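Local coordinates for protein omega-class glutathione S-transferase (Bombyx mori, PDB 3WD6) that binds glutathione and probably catalyses glutathione transfer and the glutathione-dependent reduction of dehydroascorbate, at residues 42-46 and 180-184; 155-159 and 204-208; 167-171 and 211-215. All coordinates share one frame; numbering follows the deposited sequence.

Contact 1 (42-46 and 180-184); sequences QRTIL and YMIWP
Arg43 sets CG opposite its own carbonyl carbon (chi1 -74°) and then runs extended to NE, which carries its guanidinium to the backbone oxygen of Met181. Met181 bends at its second torsion, which brings SD to 3.6 Å from Arg43 CB; the third turns CE toward Arg43 O and CB. The guanidinium meets Met181 O side-on, with the oxygen close to its plane. Arg43 NE lies 2.8 Å from Met181 O, on a lone pair in the carbonyl plane. Arg43 NH2 reaches the same Met181 O at 3.1 Å, by a more bent bond tilted from that plane. This is the buried GST domain interface, where helix 39-51 of the thioredoxin-like domain meets helix 177-189 of the helical domain; the axes of 42-46 and 180-184 run 133° apart. Arg43 NH1 also bonds Ser92 OG, so the grip holds a second-shell residue of the glutathione site. Leu46 CD1 sits 3.2 Å from Tyr180 O, at the kink where Pro184 has no N-H to give. The same methyl meets the edge of the Trp183 ring. Gln42 lays OE1 3.2 Å from Pro184 CB. Its amide bonds Glu187 and Arg188, and its plane stands nearly perpendicular to the Trp183 ring, whose NE1 also bonds Glu187.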
# COMPACT_ATOMS: atom_id res chain seq x y z
N GLN A 42 -3.07 0.57 -2.14
CA GLN A 42 -1.94 0.01 -2.91
C GLN A 42 -1.78 -1.50 -2.68
O GLN A 42 -1.40 -2.25 -3.60
CB GLN A 42 -0.63 0.74 -2.60
CG GLN A 42 0.52 0.32 -3.52
CD GLN A 42 1.82 1.06 -3.23
OE1 GLN A 42 1.88 1.88 -2.29
NE2 GLN A 42 2.87 0.77 -4.02
N ARG A 43 -2.06 -1.95 -1.46
CA ARG A 43 -2.06 -3.38 -1.14
C ARG A 43 -2.92 -4.16 -2.12
O ARG A 43 -2.52 -5.24 -2.59
CB ARG A 43 -2.59 -3.61 0.27
CG ARG A 43 -1.63 -3.22 1.35
CD ARG A 43 -2.33 -3.20 2.66
NE ARG A 43 -1.39 -3.29 3.77
CZ ARG A 43 -1.76 -3.26 5.05
NH1 ARG A 43 -3.05 -3.13 5.36
NH2 ARG A 43 -0.82 -3.38 5.99
N THR A 44 -4.10 -3.62 -2.43
CA THR A 44 -5.03 -4.32 -3.31
C THR A 44 -4.49 -4.34 -4.75
O THR A 44 -4.53 -5.38 -5.41
CB THR A 44 -6.43 -3.69 -3.23
OG1 THR A 44 -6.91 -3.74 -1.87
CG2 THR A 44 -7.41 -4.41 -4.15
N ILE A 45 -3.99 -3.19 -5.23
CA ILE A 45 -3.32 -3.11 -6.54
C ILE A 45 -2.15 -4.11 -6.68
O ILE A 45 -2.05 -4.82 -7.69
CB ILE A 45 -2.73 -1.70 -6.77
CG1 ILE A 45 -3.78 -0.61 -6.52
CG2 ILE A 45 -2.11 -1.60 -8.15
CD1 ILE A 45 -4.98 -0.70 -7.45
N LEU A 46 -1.27 -4.13 -5.69
CA LEU A 46 -0.11 -5.02 -5.74
C LEU A 46 -0.58 -6.46 -5.91
O LEU A 46 -0.12 -7.18 -6.79
CB LEU A 46 0.74 -4.92 -4.46
CG LEU A 46 1.42 -3.56 -4.24
CD1 LEU A 46 2.12 -3.54 -2.90
CD2 LEU A 46 2.41 -3.25 -5.40
N TYR A 180 4.20 -7.80 -0.05
CA TYR A 180 3.31 -6.84 -0.70
C TYR A 180 2.53 -6.00 0.30
O TYR A 180 2.26 -4.82 0.03
CB TYR A 180 2.33 -7.53 -1.65
CG TYR A 180 2.98 -8.00 -2.94
CD1 TYR A 180 3.88 -7.17 -3.63
CD2 TYR A 180 2.72 -9.27 -3.44
CE1 TYR A 180 4.49 -7.60 -4.82
CE2 TYR A 180 3.32 -9.71 -4.62
CZ TYR A 180 4.20 -8.87 -5.31
OH TYR A 180 4.78 -9.30 -6.48
N MET A 181 2.16 -6.59 1.44
CA MET A 181 1.25 -5.90 2.37
C MET A 181 1.98 -4.84 3.21
O MET A 181 1.34 -3.94 3.78
CB MET A 181 0.48 -6.89 3.25
CG MET A 181 -0.49 -7.79 2.50
SD MET A 181 -1.71 -6.88 1.52
CE MET A 181 -0.95 -6.89 -0.11
N ILE A 182 3.30 -4.92 3.26
CA ILE A 182 4.06 -3.88 3.94
C ILE A 182 4.72 -2.94 2.93
O ILE A 182 5.12 -1.82 3.27
CB ILE A 182 5.11 -4.47 4.93
CG1 ILE A 182 6.31 -5.08 4.20
CG2 ILE A 182 4.45 -5.51 5.85
CD1 ILE A 182 7.28 -5.84 5.15
N TRP A 183 4.82 -3.39 1.68
CA TRP A 183 5.58 -2.64 0.68
C TRP A 183 5.25 -1.13 0.58
O TRP A 183 6.15 -0.30 0.44
CB TRP A 183 5.45 -3.28 -0.72
CG TRP A 183 6.01 -2.33 -1.72
CD1 TRP A 183 5.32 -1.58 -2.64
CD2 TRP A 183 7.38 -1.95 -1.84
NE1 TRP A 183 6.19 -0.78 -3.36
CE2 TRP A 183 7.46 -0.98 -2.88
CE3 TRP A 183 8.56 -2.35 -1.19
CZ2 TRP A 183 8.68 -0.40 -3.27
CZ3 TRP A 183 9.76 -1.77 -1.58
CH2 TRP A 183 9.81 -0.80 -2.61
N PRO A 184 3.96 -0.76 0.64
CA PRO A 184 3.65 0.66 0.38
C PRO A 184 4.41 1.62 1.31
O PRO A 184 4.74 2.76 0.94
CB PRO A 184 2.14 0.75 0.66
CG PRO A 184 1.63 -0.65 0.38
CD PRO A 184 2.73 -1.57 0.87

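Contact 2 (155-159 and 204-208); sequences LDFIQ and KYSLL
Leu155 faces Tyr205 and Leu208 where helix 145-165 packs against the start of helix 206-216, in the all-helical C-terminal domain of the GST fold. Tyr205 holds the N-cap position of the second helix. Leu155 CB lies 3.6 Å from Tyr205 CE1, approaching the ring obliquely. The same CB also meets Leu208 CD2 at 3.9 Å, and the two leucines cross at about a right angle. Phe186 of helix 177-189 and Leu200 also touch Leu155.

One residue on, Asp156 accepts the phenol hydrogen of Tyr205. Its OD1 is 2.6 Å from Tyr205 OH. The hydroxyl comes from above the carboxylate plane, although carboxylate and ring are nearly parallel. Lys204 is close by, but its NZ stays 4.4 Å from Asp156 OD2, beyond a salt bridge. Its CG lies over one face of the Tyr205 ring, toward the rim.

Gln159, a turn after Leu155, is the most covered residue here. With chi1 at -169° its CG points opposite the backbone N, and the extended chain carries the amide into the first turn of helix 206-216. OE1 takes the Leu208 N-H at 2.8 Å, on a lone pair in the carbonyl plane. The helix start would probably polarise this carbonyl. NE2 gives a hydrogen to Lys204 O, so both ends of the amide are held and its rotation is fixed. With an alanine here in place of Gln159, Leu208 N and Lys204 O would probably lose these partners, and a gap would open beside Tyr205. The amide lies only 20° from parallel to the Tyr205 ring, and Gln159 NE2 comes 3.5 Å from Tyr205 CD1.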
# COMPACT_ATOMS: atom_id res chain seq x y z
N LEU A 155 11.58 -1.86 11.99
CA LEU A 155 12.53 -2.22 10.95
C LEU A 155 13.42 -3.40 11.40
O LEU A 155 13.61 -4.35 10.64
CB LEU A 155 13.39 -1.02 10.58
CG LEU A 155 12.60 0.23 10.17
CD1 LEU A 155 13.53 1.41 9.98
CD2 LEU A 155 11.77 -0.03 8.91
N ASP A 156 13.94 -3.33 12.63
CA ASP A 156 14.79 -4.39 13.16
C ASP A 156 14.10 -5.74 13.03
O ASP A 156 14.70 -6.72 12.56
CB ASP A 156 15.15 -4.14 14.64
CG ASP A 156 16.06 -2.94 14.83
OD1 ASP A 156 16.72 -2.51 13.86
OD2 ASP A 156 16.11 -2.42 15.98
N PHE A 157 12.85 -5.79 13.47
CA PHE A 157 12.10 -7.04 13.51
C PHE A 157 11.95 -7.59 12.11
O PHE A 157 12.21 -8.78 11.86
CB PHE A 157 10.73 -6.83 14.15
CG PHE A 157 9.89 -8.07 14.24
CD1 PHE A 157 10.00 -8.92 15.33
CD2 PHE A 157 8.98 -8.39 13.23
CE1 PHE A 157 9.23 -10.07 15.44
CE2 PHE A 157 8.20 -9.55 13.33
CZ PHE A 157 8.32 -10.39 14.44
N ILE A 158 11.55 -6.72 11.18
CA ILE A 158 11.32 -7.15 9.80
C ILE A 158 12.61 -7.64 9.13
O ILE A 158 12.66 -8.75 8.58
CB ILE A 158 10.64 -6.05 9.00
CG1 ILE A 158 9.27 -5.76 9.62
CG2 ILE A 158 10.50 -6.48 7.54
CD1 ILE A 158 8.51 -4.62 8.97
N GLN A 159 13.67 -6.83 9.21
CA GLN A 159 14.97 -7.24 8.71
C GLN A 159 15.39 -8.59 9.28
O GLN A 159 15.86 -9.45 8.54
CB GLN A 159 16.03 -6.20 9.03
CG GLN A 159 17.36 -6.43 8.31
CD GLN A 159 18.25 -5.21 8.40
OE1 GLN A 159 18.70 -4.65 7.38
NE2 GLN A 159 18.49 -4.76 9.63
N LYS A 204 23.68 -0.74 9.63
CA LYS A 204 22.59 -1.38 10.35
C LYS A 204 21.51 -1.98 9.42
O LYS A 204 21.04 -3.11 9.62
CB LYS A 204 21.94 -0.39 11.32
CG LYS A 204 21.13 -1.04 12.44
CD LYS A 204 20.80 -0.04 13.55
CE LYS A 204 20.26 -0.77 14.79
NZ LYS A 204 19.71 0.17 15.81
N TYR A 205 21.15 -1.25 8.37
CA TYR A 205 20.01 -1.67 7.58
C TYR A 205 20.37 -2.08 6.15
O TYR A 205 19.51 -2.04 5.25
CB TYR A 205 18.91 -0.60 7.62
CG TYR A 205 18.33 -0.45 9.02
CD1 TYR A 205 17.48 -1.43 9.54
CD2 TYR A 205 18.65 0.63 9.82
CE1 TYR A 205 16.94 -1.30 10.81
CE2 TYR A 205 18.12 0.76 11.10
CZ TYR A 205 17.26 -0.21 11.59
OH TYR A 205 16.73 -0.10 12.86
N SER A 206 21.60 -2.52 5.95
CA SER A 206 22.03 -2.86 4.61
C SER A 206 21.19 -3.99 4.00
O SER A 206 20.92 -4.00 2.80
CB SER A 206 23.52 -3.21 4.56
OG SER A 206 23.74 -4.57 4.86
N LEU A 207 20.76 -4.95 4.81
CA LEU A 207 19.97 -6.04 4.27
C LEU A 207 18.59 -5.53 3.85
O LEU A 207 18.08 -5.89 2.79
CB LEU A 207 19.82 -7.17 5.29
CG LEU A 207 19.02 -8.35 4.73
CD1 LEU A 207 19.77 -9.01 3.57
CD2 LEU A 207 18.70 -9.37 5.83
N LEU A 208 18.01 -4.68 4.69
CA LEU A 208 16.70 -4.09 4.40
C LEU A 208 16.76 -3.15 3.17
O LEU A 208 15.88 -3.16 2.30
CB LEU A 208 16.17 -3.36 5.63
CG LEU A 208 14.67 -3.06 5.68
CD1 LEU A 208 13.87 -4.29 5.32
CD2 LEU A 208 14.29 -2.55 7.08

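Contact 3 (167-171 and 211-215); sequences TVFLD and YIDNM
Val168 and Asn214 are joined through a water, and no direct hydrogen bond crosses this contact. The water donates to Val168 O at 2.7 Å and accepts from Asn214 ND2 at 3.0 Å. The contact lies in the helical C-terminal domain of the GST fold. Here the loop that leads from helix 145-165 to helix 177-189 rests on helix 206-216.

Phe169 is the main apolar anchor of the loop. Its CG is opposite the carbonyl carbon (chi1 -61°), and this sends the ring between Tyr211, Asn214 and Met215. Met215 SD makes a Met-aromatic contact, 3.5 Å from Phe169 CE1. The sulfur comes in obliquely, 51° off the ring normal. Tyr211 CE1 meets the edge of the Phe169 ring, 3.7 Å from Phe169 CD1. Val168 CG1, from the loop itself, covers one face of the Phe169 ring over its centre. Asn214 CB adds an oblique contact at the far end of the ring, with the amide plane nearly perpendicular to it.

The Tyr211 ring is held from several directions. Val168 O lies at its edge, near the ring plane, 3.6 Å from Tyr211 CD1. Met215 CG, one turn further along the helix, lies above one face, toward the rim. Asp179 of helix 177-189 ties the loop down, since its carboxylate takes hydrogens from Leu170 N and Asp171 N. Tyr211 OH bonds Asp179 OD1 too, and it stands 3.8 Å from Leu170 CD1.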
# COMPACT_ATOMS: atom_id res chain seq x y z
N THR A 167 15.97 -15.75 2.39
CA THR A 167 15.58 -15.64 0.98
C THR A 167 15.64 -14.20 0.47
O THR A 167 15.92 -13.27 1.25
CB THR A 167 14.22 -16.33 0.67
OG1 THR A 167 13.19 -15.80 1.51
CG2 THR A 167 14.31 -17.85 0.93
N VAL A 168 15.40 -14.02 -0.82
CA VAL A 168 15.44 -12.68 -1.40
C VAL A 168 14.32 -11.85 -0.79
O VAL A 168 14.52 -10.68 -0.43
CB VAL A 168 15.27 -12.74 -2.94
CG1 VAL A 168 15.20 -11.32 -3.55
CG2 VAL A 168 16.42 -13.56 -3.56
N PHE A 169 13.15 -12.47 -0.67
CA PHE A 169 11.96 -11.80 -0.17
C PHE A 169 11.41 -12.52 1.05
O PHE A 169 11.72 -13.70 1.28
CB PHE A 169 10.88 -11.74 -1.25
CG PHE A 169 11.29 -10.98 -2.49
CD1 PHE A 169 11.50 -9.61 -2.43
CD2 PHE A 169 11.46 -11.63 -3.71
CE1 PHE A 169 11.89 -8.89 -3.57
CE2 PHE A 169 11.85 -10.92 -4.86
CZ PHE A 169 12.06 -9.54 -4.79
N LEU A 170 10.59 -11.83 1.83
CA LEU A 170 10.00 -12.45 2.99
C LEU A 170 9.30 -13.76 2.62
O LEU A 170 9.40 -14.77 3.33
CB LEU A 170 9.02 -11.49 3.66
CG LEU A 170 9.68 -10.29 4.35
CD1 LEU A 170 8.62 -9.20 4.71
CD2 LEU A 170 10.49 -10.73 5.58
N ASP A 171 8.60 -13.78 1.49
CA ASP A 171 7.83 -14.97 1.13
C ASP A 171 8.56 -15.98 0.23
O ASP A 171 7.99 -17.01 -0.11
CB ASP A 171 6.46 -14.58 0.57
CG ASP A 171 5.49 -14.17 1.66
OD1 ASP A 171 5.29 -14.98 2.60
OD2 ASP A 171 4.95 -13.03 1.62
N TYR A 211 16.88 -5.34 0.14
CA TYR A 211 15.55 -5.88 -0.09
C TYR A 211 14.65 -4.83 -0.76
O TYR A 211 13.92 -5.13 -1.69
CB TYR A 211 14.98 -6.37 1.25
CG TYR A 211 13.49 -6.58 1.32
CD1 TYR A 211 12.90 -7.74 0.83
CD2 TYR A 211 12.67 -5.63 1.95
CE1 TYR A 211 11.52 -7.95 0.92
CE2 TYR A 211 11.28 -5.84 2.04
CZ TYR A 211 10.73 -7.00 1.53
OH TYR A 211 9.37 -7.19 1.63
N ILE A 212 14.73 -3.58 -0.31
CA ILE A 212 13.93 -2.54 -0.92
C ILE A 212 14.30 -2.37 -2.40
O ILE A 212 13.39 -2.31 -3.26
CB ILE A 212 13.99 -1.22 -0.13
CG1 ILE A 212 13.20 -1.41 1.17
CG2 ILE A 212 13.40 -0.05 -0.94
CD1 ILE A 212 13.55 -0.41 2.26
N ASP A 213 15.59 -2.32 -2.72
CA ASP A 213 16.03 -2.29 -4.13
C ASP A 213 15.46 -3.42 -4.96
O ASP A 213 15.05 -3.21 -6.10
CB ASP A 213 17.56 -2.34 -4.24
CG ASP A 213 18.22 -1.08 -3.75
OD1 ASP A 213 17.55 -0.01 -3.75
OD2 ASP A 213 19.41 -1.15 -3.37
N ASN A 214 15.48 -4.64 -4.41
CA ASN A 214 14.92 -5.78 -5.14
C ASN A 214 13.41 -5.63 -5.33
O ASN A 214 12.88 -5.94 -6.39
CB ASN A 214 15.27 -7.11 -4.45
CG ASN A 214 16.77 -7.42 -4.52
OD1 ASN A 214 17.40 -7.20 -5.55
ND2 ASN A 214 17.33 -7.94 -3.44
N MET A 215 12.72 -5.12 -4.32
CA MET A 215 11.27 -4.98 -4.44
C MET A 215 10.88 -4.04 -5.60
O MET A 215 9.94 -4.32 -6.38
CB MET A 215 10.65 -4.56 -3.11
CG MET A 215 10.45 -5.73 -2.11
SD MET A 215 9.13 -6.92 -2.55
CE MET A 215 7.68 -5.88 -2.26
O HOH W 1 16.70 -9.14 -0.75

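How the contacts relate
Contact 1 is the deepest, its centre about 4 Å from the centre of the chain, and all its touching residues are buried. It joins the two domains. The centres of contacts 2 and 3 lie about 19 and 16 Å from it, within the C-terminal domain. Both use helix 206-216, one at its start and one further along. Contact 2 is partly exposed and the richest in side-chain hydrogen bonds. Contact 3 is mostly aromatic and apolar, with a water bridging its polar atoms. Contact 1 combines a paired arginine bond with apolar packing. Helix 177-189 connects them: Trp183 CZ3 is 3.3 Å from Met215 CB, and Ile182 CD1 touches both Ile158 and Leu170.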